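PDB 6H5L: similar to hydroxylamine oxidoreductase from Kuenenia stuttgartiensis, which probably acts as an oxidoreductase, carrying several covalently attached heme c groups within a large reductase complex of an anammox bacterium. Local coordinates for residues T42-A47 with A187-Y192; V269-D274 with C280-M285; H374-Q379 with M493-I498. All blocks are in the same frame, centred on the assembly; numbering follows the deposited sequence.

Interaction 1: T42-A47 with A187-Y192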
loop_
_atom_site.group_PDB
_atom_site.type_symbol
_atom_site.label_atom_id
_atom_site.label_comp_id
_atom_site.label_asym_id
_atom_site.label_seq_id
_atom_site.Cartn_x
_atom_site.Cartn_y
_atom_site.Cartn_z
ATOM N N THR A 42 52.626 32.846 -22.203
ATOM C CA THR A 42 51.468 33.674 -21.873
ATOM C C THR A 42 51.461 34.984 -22.651
ATOM O O THR A 42 50.390 35.543 -22.915
ATOM C CB THR A 42 51.436 33.949 -20.368
ATOM O OG1 THR A 42 50.390 34.881 -20.070
ATOM C CG2 THR A 42 52.770 34.518 -19.896
ATOM N N LYS A 43 52.632 35.484 -23.029
ATOM C CA LYS A 43 52.745 36.743 -23.753
ATOM C C LYS A 43 52.549 36.593 -25.257
ATOM O O LYS A 43 52.585 37.600 -25.975
ATOM C CB LYS A 43 54.112 37.370 -23.475
ATOM C CG LYS A 43 54.370 37.697 -22.010
ATOM C CD LYS A 43 53.430 38.786 -21.511
ATOM C CE LYS A 43 53.778 39.215 -20.095
ATOM N NZ LYS A 43 52.941 40.355 -19.631
ATOM N N TYR A 44 52.361 35.374 -25.753
ATOM C CA TYR A 44 52.241 35.134 -27.184
ATOM C C TYR A 44 50.801 34.984 -27.651
ATOM O O TYR A 44 50.563 34.937 -28.863
ATOM C CB TYR A 44 53.041 33.885 -27.576
ATOM C CG TYR A 44 54.537 34.057 -27.445
ATOM C CD1 TYR A 44 55.157 33.993 -26.204
ATOM C CD2 TYR A 44 55.330 34.285 -28.563
ATOM C CE1 TYR A 44 56.523 34.152 -26.080
ATOM C CE2 TYR A 44 56.699 34.443 -28.449
ATOM C CZ TYR A 44 57.290 34.376 -27.205
ATOM O OH TYR A 44 58.651 34.533 -27.080
ATOM N N PHE A 45 49.839 34.905 -26.734
ATOM C CA PHE A 45 48.436 34.793 -27.101
ATOM C C PHE A 45 47.591 35.400 -25.990
ATOM O O PHE A 45 48.102 35.803 -24.941
ATOM C CB PHE A 45 48.043 33.335 -27.367
ATOM C CG PHE A 45 48.033 32.469 -26.136
ATOM C CD1 PHE A 45 49.202 31.894 -25.666
ATOM C CD2 PHE A 45 46.850 32.221 -25.458
ATOM C CE1 PHE A 45 49.192 31.093 -24.537
ATOM C CE2 PHE A 45 46.834 31.424 -24.330
ATOM C CZ PHE A 45 48.005 30.859 -23.868
ATOM N N LYS A 46 46.284 35.466 -26.233
ATOM C CA LYS A 46 45.315 35.910 -25.245
ATOM C C LYS A 46 44.317 34.791 -24.987
ATOM O O LYS A 46 44.050 33.962 -25.860
ATOM C CB LYS A 46 44.580 37.178 -25.700
ATOM C CG LYS A 46 45.483 38.390 -25.850
ATOM C CD LYS A 46 44.678 39.670 -25.980
ATOM C CE LYS A 46 45.590 40.885 -26.045
ATOM N NZ LYS A 46 44.826 42.159 -25.941
ATOM N N ALA A 47 43.775 34.770 -23.774
ATOM C CA ALA A 47 42.866 33.706 -23.382
ATOM C C ALA A 47 41.525 33.840 -24.092
ATOM O O ALA A 47 41.076 34.942 -24.420
ATOM C CB ALA A 47 42.654 33.718 -21.870
ATOM N N ALA A 187 48.686 28.549 -32.983
ATOM C CA ALA A 187 47.359 28.580 -33.592
ATOM C C ALA A 187 46.658 29.906 -33.321
ATOM O O ALA A 187 45.962 30.438 -34.194
ATOM C CB ALA A 187 46.519 27.407 -33.085
ATOM N N ALA A 188 46.835 30.459 -32.117
ATOM C CA ALA A 188 46.262 31.765 -31.806
ATOM C C ALA A 188 46.948 32.882 -32.581
ATOM O O ALA A 188 46.296 33.863 -32.956
ATOM C CB ALA A 188 46.357 32.026 -30.306
ATOM N N ARG A 189 48.252 32.747 -32.836
ATOM C CA ARG A 189 48.957 33.726 -33.658
ATOM C C ARG A 189 48.345 33.821 -35.045
ATOM O O ARG A 189 48.243 34.914 -35.612
ATOM C CB ARG A 189 50.434 33.351 -33.771
ATOM C CG ARG A 189 51.329 33.830 -32.644
ATOM C CD ARG A 189 52.699 33.187 -32.783
ATOM N NE ARG A 189 53.793 34.153 -32.775
ATOM C CZ ARG A 189 55.046 33.852 -33.102
ATOM N NH1 ARG A 189 55.355 32.615 -33.466
ATOM N NH2 ARG A 189 55.989 34.785 -33.071
ATOM N N ARG A 190 47.941 32.686 -35.609
ATOM C CA ARG A 190 47.449 32.624 -36.977
ATOM C C ARG A 190 45.947 32.850 -37.084
ATOM O O ARG A 190 45.396 32.735 -38.183
ATOM C CB ARG A 190 47.824 31.276 -37.598
ATOM C CG ARG A 190 49.266 30.887 -37.324
ATOM C CD ARG A 190 49.774 29.846 -38.297
ATOM N NE ARG A 190 51.226 29.720 -38.210
ATOM C CZ ARG A 190 52.001 29.331 -39.214
ATOM N NH1 ARG A 190 53.313 29.246 -39.048
ATOM N NH2 ARG A 190 51.463 29.033 -40.388
ATOM N N GLY A 191 45.276 33.160 -35.980
ATOM C CA GLY A 191 43.858 33.441 -36.006
ATOM C C GLY A 191 42.950 32.268 -35.719
ATOM O O GLY A 191 41.746 32.363 -35.985
ATOM N N TYR A 192 43.478 31.167 -35.183
ATOM C CA TYR A 192 42.683 29.988 -34.861
ATOM C C TYR A 192 42.625 29.739 -33.357
ATOM O O TYR A 192 42.579 28.589 -32.916
ATOM C CB TYR A 192 43.226 28.752 -35.576
ATOM C CG TYR A 192 43.571 28.972 -37.030
ATOM C CD1 TYR A 192 42.583 29.255 -37.965
ATOM C CD2 TYR A 192 44.884 28.882 -37.470
ATOM C CE1 TYR A 192 42.897 29.455 -39.297
ATOM C CE2 TYR A 192 45.208 29.079 -38.798
ATOM C CZ TYR A 192 44.210 29.365 -39.707
ATOM O OH TYR A 192 44.530 29.560 -41.031
#

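Interaction 2: V269-D274 with C280-M285. With HEC (heme c), chain I.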
loop_
_atom_site.group_PDB
_atom_site.type_symbol
_atom_site.label_atom_id
_atom_site.label_comp_id
_atom_site.label_asym_id
_atom_site.label_seq_id
_atom_site.Cartn_x
_atom_site.Cartn_y
_atom_site.Cartn_z
ATOM N N VAL A 269 30.982 -0.351 -1.414
ATOM C CA VAL A 269 30.334 -1.083 -2.497
ATOM C C VAL A 269 30.727 -2.552 -2.417
ATOM O O VAL A 269 31.912 -2.897 -2.483
ATOM C CB VAL A 269 30.705 -0.486 -3.860
ATOM C CG1 VAL A 269 30.232 -1.396 -4.983
ATOM C CG2 VAL A 269 30.109 0.905 -4.008
ATOM N N ARG A 270 29.731 -3.421 -2.281
ATOM C CA ARG A 270 29.970 -4.858 -2.305
ATOM C C ARG A 270 30.053 -5.336 -3.750
ATOM O O ARG A 270 29.076 -5.197 -4.493
ATOM C CB ARG A 270 28.860 -5.597 -1.571
ATOM C CG ARG A 270 28.906 -5.453 -0.059
ATOM C CD ARG A 270 27.528 -5.140 0.490
ATOM N NE ARG A 270 26.513 -6.043 -0.046
ATOM C CZ ARG A 270 25.211 -5.782 -0.048
ATOM N NH1 ARG A 270 24.762 -4.638 0.451
ATOM N NH2 ARG A 270 24.356 -6.659 -0.557
ATOM N N PRO A 271 31.185 -5.893 -4.187
ATOM C CA PRO A 271 31.315 -6.329 -5.588
ATOM C C PRO A 271 30.418 -7.525 -5.869
ATOM O O PRO A 271 30.505 -8.554 -5.195
ATOM C CB PRO A 271 32.801 -6.694 -5.709
ATOM C CG PRO A 271 33.464 -6.071 -4.511
ATOM C CD PRO A 271 32.435 -6.064 -3.433
ATOM N N GLY A 272 29.551 -7.382 -6.870
ATOM C CA GLY A 272 28.640 -8.447 -7.242
ATOM C C GLY A 272 27.206 -8.185 -6.827
ATOM O O GLY A 272 26.273 -8.474 -7.582
ATOM N N GLU A 273 27.017 -7.635 -5.627
ATOM C CA GLU A 273 25.686 -7.363 -5.101
ATOM C C GLU A 273 25.237 -5.928 -5.335
ATOM O O GLU A 273 24.075 -5.697 -5.689
ATOM C CB GLU A 273 25.636 -7.682 -3.604
ATOM C CG GLU A 273 25.780 -9.161 -3.281
ATOM C CD GLU A 273 25.560 -9.461 -1.814
ATOM O OE1 GLU A 273 26.545 -9.451 -1.046
ATOM O OE2 GLU A 273 24.395 -9.696 -1.427
ATOM N N ASP A 274 26.128 -4.955 -5.149
ATOM C CA ASP A 274 25.798 -3.560 -5.416
ATOM C C ASP A 274 26.113 -3.174 -6.858
ATOM O O ASP A 274 25.284 -2.555 -7.530
ATOM C CB ASP A 274 26.540 -2.647 -4.438
ATOM C CG ASP A 274 26.108 -2.866 -3.003
ATOM O OD1 ASP A 274 24.937 -3.247 -2.791
ATOM O OD2 ASP A 274 26.937 -2.661 -2.089
ATOM N N CYS A 280 33.845 3.178 -14.165
ATOM C CA CYS A 280 35.111 3.897 -14.280
ATOM C C CYS A 280 35.648 4.258 -12.906
ATOM O O CYS A 280 36.847 4.120 -12.636
ATOM C CB CYS A 280 34.936 5.162 -15.121
ATOM S SG CYS A 280 33.607 5.101 -16.335
ATOM N N GLN A 281 34.764 4.711 -12.020
ATOM C CA GLN A 281 35.181 5.127 -10.689
ATOM C C GLN A 281 35.639 3.939 -9.853
ATOM O O GLN A 281 36.602 4.051 -9.088
ATOM C CB GLN A 281 34.037 5.874 -10.008
ATOM C CG GLN A 281 33.649 7.182 -10.703
ATOM C CD GLN A 281 32.781 6.992 -11.943
ATOM O OE1 GLN A 281 32.781 5.930 -12.566
ATOM N NE2 GLN A 281 32.036 8.032 -12.304
ATOM N N TYR A 282 34.974 2.791 -9.984
ATOM C CA TYR A 282 35.372 1.635 -9.186
ATOM C C TYR A 282 36.732 1.105 -9.622
ATOM O O TYR A 282 37.583 0.791 -8.779
ATOM C CB TYR A 282 34.313 0.537 -9.271
ATOM C CG TYR A 282 34.478 -0.505 -8.191
ATOM C CD1 TYR A 282 34.014 -0.273 -6.903
ATOM C CD2 TYR A 282 35.114 -1.711 -8.452
ATOM C CE1 TYR A 282 34.170 -1.214 -5.906
ATOM C CE2 TYR A 282 35.274 -2.661 -7.461
ATOM C CZ TYR A 282 34.800 -2.407 -6.190
ATOM O OH TYR A 282 34.956 -3.345 -5.198
ATOM N N CYS A 283 36.958 0.998 -10.933
ATOM C CA CYS A 283 38.235 0.498 -11.432
ATOM C C CYS A 283 39.368 1.476 -11.134
ATOM O O CYS A 283 40.430 1.076 -10.642
ATOM C CB CYS A 283 38.145 0.228 -12.937
ATOM S SG CYS A 283 37.685 -1.461 -13.427
ATOM N N HIS A 284 39.157 2.764 -11.411
ATOM C CA HIS A 284 40.253 3.730 -11.416
ATOM C C HIS A 284 40.463 4.442 -10.086
ATOM O O HIS A 284 41.604 4.798 -9.766
ATOM C CB HIS A 284 40.027 4.769 -12.515
ATOM C CG HIS A 284 40.346 4.267 -13.887
ATOM N ND1 HIS A 284 41.619 4.311 -14.415
ATOM C CD2 HIS A 284 39.566 3.692 -14.831
ATOM C CE1 HIS A 284 41.605 3.794 -15.631
ATOM N NE2 HIS A 284 40.372 3.412 -15.908
ATOM N N MET A 285 39.409 4.673 -9.305
ATOM C CA MET A 285 39.598 5.336 -8.021
ATOM C C MET A 285 40.027 4.382 -6.920
ATOM O O MET A 285 40.339 4.839 -5.813
ATOM C CB MET A 285 38.326 6.071 -7.602
ATOM C CG MET A 285 37.968 7.215 -8.527
ATOM S SD MET A 285 36.851 8.406 -7.776
ATOM C CE MET A 285 37.258 9.872 -8.722
HETATM FE FE HEC I . 39.921 2.588 -17.675
HETATM C CHA HEC I . 43.131 2.587 -18.714
HETATM C CHB HEC I . 39.588 5.902 -18.585
HETATM C CHC HEC I . 36.572 2.505 -16.910
HETATM C CHD HEC I . 40.311 -0.482 -16.133
HETATM N NA HEC I . 41.100 3.966 -18.586
HETATM C C1A HEC I . 42.460 3.790 -18.750
HETATM C C2A HEC I . 43.044 5.097 -18.967
HETATM C C3A HEC I . 42.072 6.009 -18.931
HETATM C C4A HEC I . 40.827 5.317 -18.690
HETATM C CMA HEC I . 42.235 7.533 -19.114
HETATM C CAA HEC I . 44.535 5.381 -19.195
HETATM C CBA HEC I . 45.211 5.564 -17.843
HETATM C CGA HEC I . 45.824 4.256 -17.423
HETATM O O1A HEC I . 45.371 3.686 -16.398
HETATM O O2A HEC I . 46.756 3.778 -18.118
HETATM N NB HEC I . 38.377 3.970 -17.688
HETATM C C1B HEC I . 38.440 5.247 -18.208
HETATM C C2B HEC I . 37.094 5.766 -18.301
HETATM C C3B HEC I . 36.260 4.837 -17.833
HETATM C C4B HEC I . 37.049 3.683 -17.442
HETATM C CMB HEC I . 36.715 7.174 -18.805
HETATM C CAB HEC I . 34.724 4.957 -17.730
HETATM C CBB HEC I . 34.062 5.062 -19.124
HETATM N NC HEC I . 38.688 1.283 -16.656
HETATM C C1C HEC I . 37.317 1.409 -16.536
HETATM C C2C HEC I . 36.782 0.125 -16.117
HETATM C C3C HEC I . 37.820 -0.633 -15.748
HETATM C C4C HEC I . 39.034 0.033 -16.180
HETATM C CMC HEC I . 35.325 -0.093 -15.657
HETATM C CAC HEC I . 37.743 -2.052 -15.136
HETATM C CBC HEC I . 37.208 -3.060 -16.176
HETATM N ND HEC I . 41.489 1.255 -17.438
HETATM C C1D HEC I . 41.410 0.018 -16.802
HETATM C C2D HEC I . 42.678 -0.660 -16.955
HETATM C C3D HEC I . 43.559 0.300 -17.765
HETATM C C4D HEC I . 42.738 1.463 -18.016
HETATM C CMD HEC I . 43.067 -2.056 -16.422
HETATM C CAD HEC I . 45.021 0.075 -18.202
HETATM C CBD HEC I . 45.915 0.388 -17.005
HETATM C CGD HEC I . 47.364 0.250 -17.385
HETATM O O1D HEC I . 47.868 -0.902 -17.424
HETATM O O2D HEC I . 48.015 1.295 -17.640
HETATM O O HOH W 1 34.588 -1.819 -2.446
#

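Interaction 3: H374-Q379 with M493-I498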
loop_
_atom_site.group_PDB
_atom_site.type_symbol
_atom_site.label_atom_id
_atom_site.label_comp_id
_atom_site.label_asym_id
_atom_site.label_seq_id
_atom_site.Cartn_x
_atom_site.Cartn_y
_atom_site.Cartn_z
ATOM N N HIS A 374 53.388 -0.571 -30.195
ATOM C CA HIS A 374 54.531 0.337 -30.189
ATOM C C HIS A 374 55.607 -0.100 -31.170
ATOM O O HIS A 374 56.283 0.750 -31.758
ATOM C CB HIS A 374 55.112 0.448 -28.778
ATOM C CG HIS A 374 54.529 1.566 -27.970
ATOM N ND1 HIS A 374 53.617 1.362 -26.959
ATOM C CD2 HIS A 374 54.726 2.902 -28.032
ATOM C CE1 HIS A 374 53.280 2.524 -26.430
ATOM N NE2 HIS A 374 53.939 3.476 -27.065
ATOM N N THR A 375 55.784 -1.410 -31.347
ATOM C CA THR A 375 56.696 -1.901 -32.373
ATOM C C THR A 375 56.222 -1.494 -33.761
ATOM O O THR A 375 57.021 -1.057 -34.596
ATOM C CB THR A 375 56.832 -3.426 -32.279
ATOM O OG1 THR A 375 57.492 -3.774 -31.052
ATOM C CG2 THR A 375 57.627 -3.978 -33.458
ATOM N N LEU A 376 54.918 -1.628 -34.021
ATOM C CA LEU A 376 54.374 -1.242 -35.319
ATOM C C LEU A 376 54.554 0.250 -35.571
ATOM O O LEU A 376 54.857 0.668 -36.696
ATOM C CB LEU A 376 52.896 -1.626 -35.399
ATOM C CG LEU A 376 52.181 -1.405 -36.734
ATOM C CD1 LEU A 376 52.812 -2.249 -37.828
ATOM C CD2 LEU A 376 50.697 -1.713 -36.607
ATOM N N ALA A 377 54.375 1.070 -34.533
ATOM C CA ALA A 377 54.567 2.507 -34.686
ATOM C C ALA A 377 56.032 2.851 -34.921
ATOM O O ALA A 377 56.345 3.750 -35.710
ATOM C CB ALA A 377 54.031 3.239 -33.456
ATOM N N ASP A 378 56.944 2.142 -34.253
ATOM C CA ASP A 378 58.368 2.389 -34.454
ATOM C C ASP A 378 58.794 2.056 -35.880
ATOM O O ASP A 378 59.612 2.771 -36.470
ATOM C CB ASP A 378 59.185 1.583 -33.445
ATOM C CG ASP A 378 60.660 1.537 -33.796
ATOM O OD1 ASP A 378 61.306 2.606 -33.801
ATOM O OD2 ASP A 378 61.171 0.429 -34.065
ATOM N N GLN A 379 58.253 0.976 -36.447
ATOM C CA GLN A 379 58.586 0.621 -37.823
ATOM C C GLN A 379 58.100 1.685 -38.798
ATOM O O GLN A 379 58.777 1.987 -39.789
ATOM C CB GLN A 379 57.993 -0.745 -38.168
ATOM C CG GLN A 379 58.629 -1.900 -37.409
ATOM C CD GLN A 379 57.776 -3.155 -37.422
ATOM O OE1 GLN A 379 56.563 -3.095 -37.622
ATOM N NE2 GLN A 379 58.409 -4.302 -37.201
ATOM N N MET A 493 46.498 0.120 -41.820
ATOM C CA MET A 493 46.110 0.856 -43.020
ATOM C C MET A 493 46.952 2.109 -43.207
ATOM O O MET A 493 47.257 2.491 -44.342
ATOM C CB MET A 493 44.626 1.207 -42.972
ATOM C CG MET A 493 43.753 0.128 -43.549
ATOM S SD MET A 493 42.043 0.274 -43.037
ATOM C CE MET A 493 41.358 -1.100 -43.932
ATOM N N GLU A 494 47.309 2.783 -42.113
ATOM C CA GLU A 494 48.226 3.909 -42.233
ATOM C C GLU A 494 49.612 3.443 -42.664
ATOM O O GLU A 494 50.296 4.139 -43.423
ATOM C CB GLU A 494 48.291 4.686 -40.919
ATOM C CG GLU A 494 46.988 5.397 -40.554
ATOM C CD GLU A 494 46.759 6.679 -41.345
ATOM O OE1 GLU A 494 45.971 7.528 -40.877
ATOM O OE2 GLU A 494 47.362 6.850 -42.425
ATOM N N MET A 495 50.034 2.261 -42.210
ATOM C CA MET A 495 51.290 1.695 -42.688
ATOM C C MET A 495 51.246 1.465 -44.193
ATOM O O MET A 495 52.259 1.628 -44.882
ATOM C CB MET A 495 51.592 0.388 -41.952
ATOM C CG MET A 495 52.915 -0.260 -42.344
ATOM S SD MET A 495 54.355 0.660 -41.774
ATOM C CE MET A 495 54.384 0.197 -40.045
ATOM N N THR A 496 50.078 1.089 -44.721
ATOM C CA THR A 496 49.915 0.968 -46.167
ATOM C C THR A 496 50.120 2.313 -46.853
ATOM O O THR A 496 50.841 2.412 -47.852
ATOM C CB THR A 496 48.531 0.409 -46.496
ATOM O OG1 THR A 496 48.346 -0.841 -45.824
ATOM C CG2 THR A 496 48.384 0.198 -47.996
ATOM N N ARG A 497 49.491 3.366 -46.323
ATOM C CA ARG A 497 49.625 4.691 -46.918
ATOM C C ARG A 497 51.045 5.226 -46.774
ATOM O O ARG A 497 51.549 5.914 -47.668
ATOM C CB ARG A 497 48.628 5.660 -46.280
ATOM C CG ARG A 497 47.163 5.278 -46.441
ATOM C CD ARG A 497 46.273 6.334 -45.802
ATOM N NE ARG A 497 44.850 6.087 -46.021
ATOM C CZ ARG A 497 44.039 5.530 -45.128
ATOM N NH1 ARG A 497 44.505 5.154 -43.945
ATOM N NH2 ARG A 497 42.758 5.351 -45.417
ATOM N N ILE A 498 51.704 4.920 -45.654
ATOM C CA ILE A 498 53.056 5.420 -45.427
ATOM C C ILE A 498 54.038 4.772 -46.395
ATOM O O ILE A 498 54.926 5.439 -46.939
ATOM C CB ILE A 498 53.466 5.198 -43.959
ATOM C CG1 ILE A 498 52.649 6.105 -43.037
ATOM C CG2 ILE A 498 54.954 5.445 -43.770
ATOM C CD1 ILE A 498 52.837 5.810 -41.568
#

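Interaction 1: T42-A47 with A187-Y192
Y44 and R189 bury the larger shares of this small interface, with A188 next, lying against the methylene of F45. A188 and F45 form its apolar part: the methyl CB of A188 meets CB of F45 at 3.6 Å. The two backbones come nearest at the same place, with 6.0 Å between F45 CA and A188 CA. It is the stem of F45 that makes this contact. Its CG sits between the backbone N and the carbonyl carbon (chi1 69°), which carries the ring off to the far side and leaves CB facing the helix.

Y44 and R189 lie alongside each other. The R189 methylene CG packs on the backbone carbonyl of Y44, 4.0 Å from Y44 O. Farther out, R189 NE stands at the edge of the tyrosine ring and near its plane, 4.5 Å from Y44 CD2. The guanidinium plane stands nearly perpendicular to the ring, and the two groups do not stack. A bend at chi3 (127°) turns the arginine chain toward its anionic partners. Contact here is therefore by van der Waals packing, with the polar ends engaged beyond the interface.

After R189 the helix closes in a Schellman motif, in which Y192 N bonds to A187 O at 2.8 Å and G191 N to A188 O at 3.3 Å. G191 makes the turn with a positive phi (94°) that calls for glycine.

Helix 406-412 receives both polar ends: Y44 OH is hydrogen-bonded to E412, and R189 forms salt bridges with D407 and with E186 of its own helix. The loop joining helices 22-28 and 51-54 lies along the C-terminal turn of helix 182-189, where Y44 and F45 also touch A185 and the F45 ring meets Y184 edge-to-face.

Interaction 2: V269-D274 with C280-M285
Y282 reaches from its helix to the 269-274 loop, where V269 CG1 packs 4.0 Å from Y282 CE1, oblique to the ring. The pyrrolidine of P271 crosses the tyrosine at about a right angle, with CG beside the hydroxyl and 4.2 Å from Y282 CZ. The phenol also donates to a water 3.2 Å from Y282 OH; that water in turn donates to V269 O. A phenylalanine here would keep the ring but would probably leave this water without its second partner and open a gap beside P271.

Y282 is the second intervening residue of a CxxCH heme c motif. C280 and C283 are joined through SG to the vinyl-derived carbons CAB and CAC of the heme. H284 NE2 binds the iron, HEC FE, at 2.0 Å; H477 is the other axial ligand. CG anti to the backbone N (chi1 -164°) carries the Y282 ring out to V269 and P271.

Farther out, the loop is braced by its own polar groups. R270 N bonds almost straight to D274 OD2 (2.9 Å). R270 NH2 bonds to E273 OE2, while D274 OD1 lies over the guanidinium face and pairs by charge alone. D274 OD2 also takes a salt bridge from K264.

Interaction 3: H374-Q379 with M493-I498
M495 reaches across to L376 and Q379, and its terminal methyl does nearly all the touching. Traced outward, CB points at the opposite helix but is still 5.0 Å from L376 CD1. CG lies anti to the backbone N (chi1 -178°) and comes only slightly nearer, 4.9 Å from the same CD1. Bends at chi2 (70°) and chi3 (77°) then fold the chain over, placing SD 5.1 Å from L376 O. CE drops from there onto the backbone of helix 356-389: it lies 3.4 Å from L376 O and 3.7 Å from L376 CD1, with Q379 CB at 4.2 Å on the next turn. The methyl thus rests among a carbonyl oxygen, a leucine branch and a glutamine stem.

This is helix-on-helix packing between two long helices, 356-389 and 480-513, which run in the same general direction here; within 374-379 and 493-498 the CA atoms are nearest at L376 and M495. The L376 and M495 side chains cross at a slant, CD1 against CE. M495 continues onto A380 and I383, while L376 packs on M491 and M492.

Q379 offers only its CB to this contact. Its extended chain carries OE1 to a hydrogen bond with Y192 OH of a neighbouring subunit, whose Q448 also packs on M495.

Interactions 2 and 3 are buried, whereas interaction 1 is only partly so. None shares a helix with another: interaction 1 sets a loop on a helix end, interaction 2 a loop on a short heme-binding helix, and interaction 3 two long helices side by side. Apolar touches occur in all three, but interaction 1 has charged and polar ends that pair with a third helix, 406-412, interaction 2 a bridging water near heme, and interaction 3 a methionine methyl. Interactions 1 and 2 lie on opposite sides of the chain's centre, their centres about 43 Å apart. Although interactions 1 and 3 do not touch within the chain, Y192 and Q379 pair between subunits of the assembly.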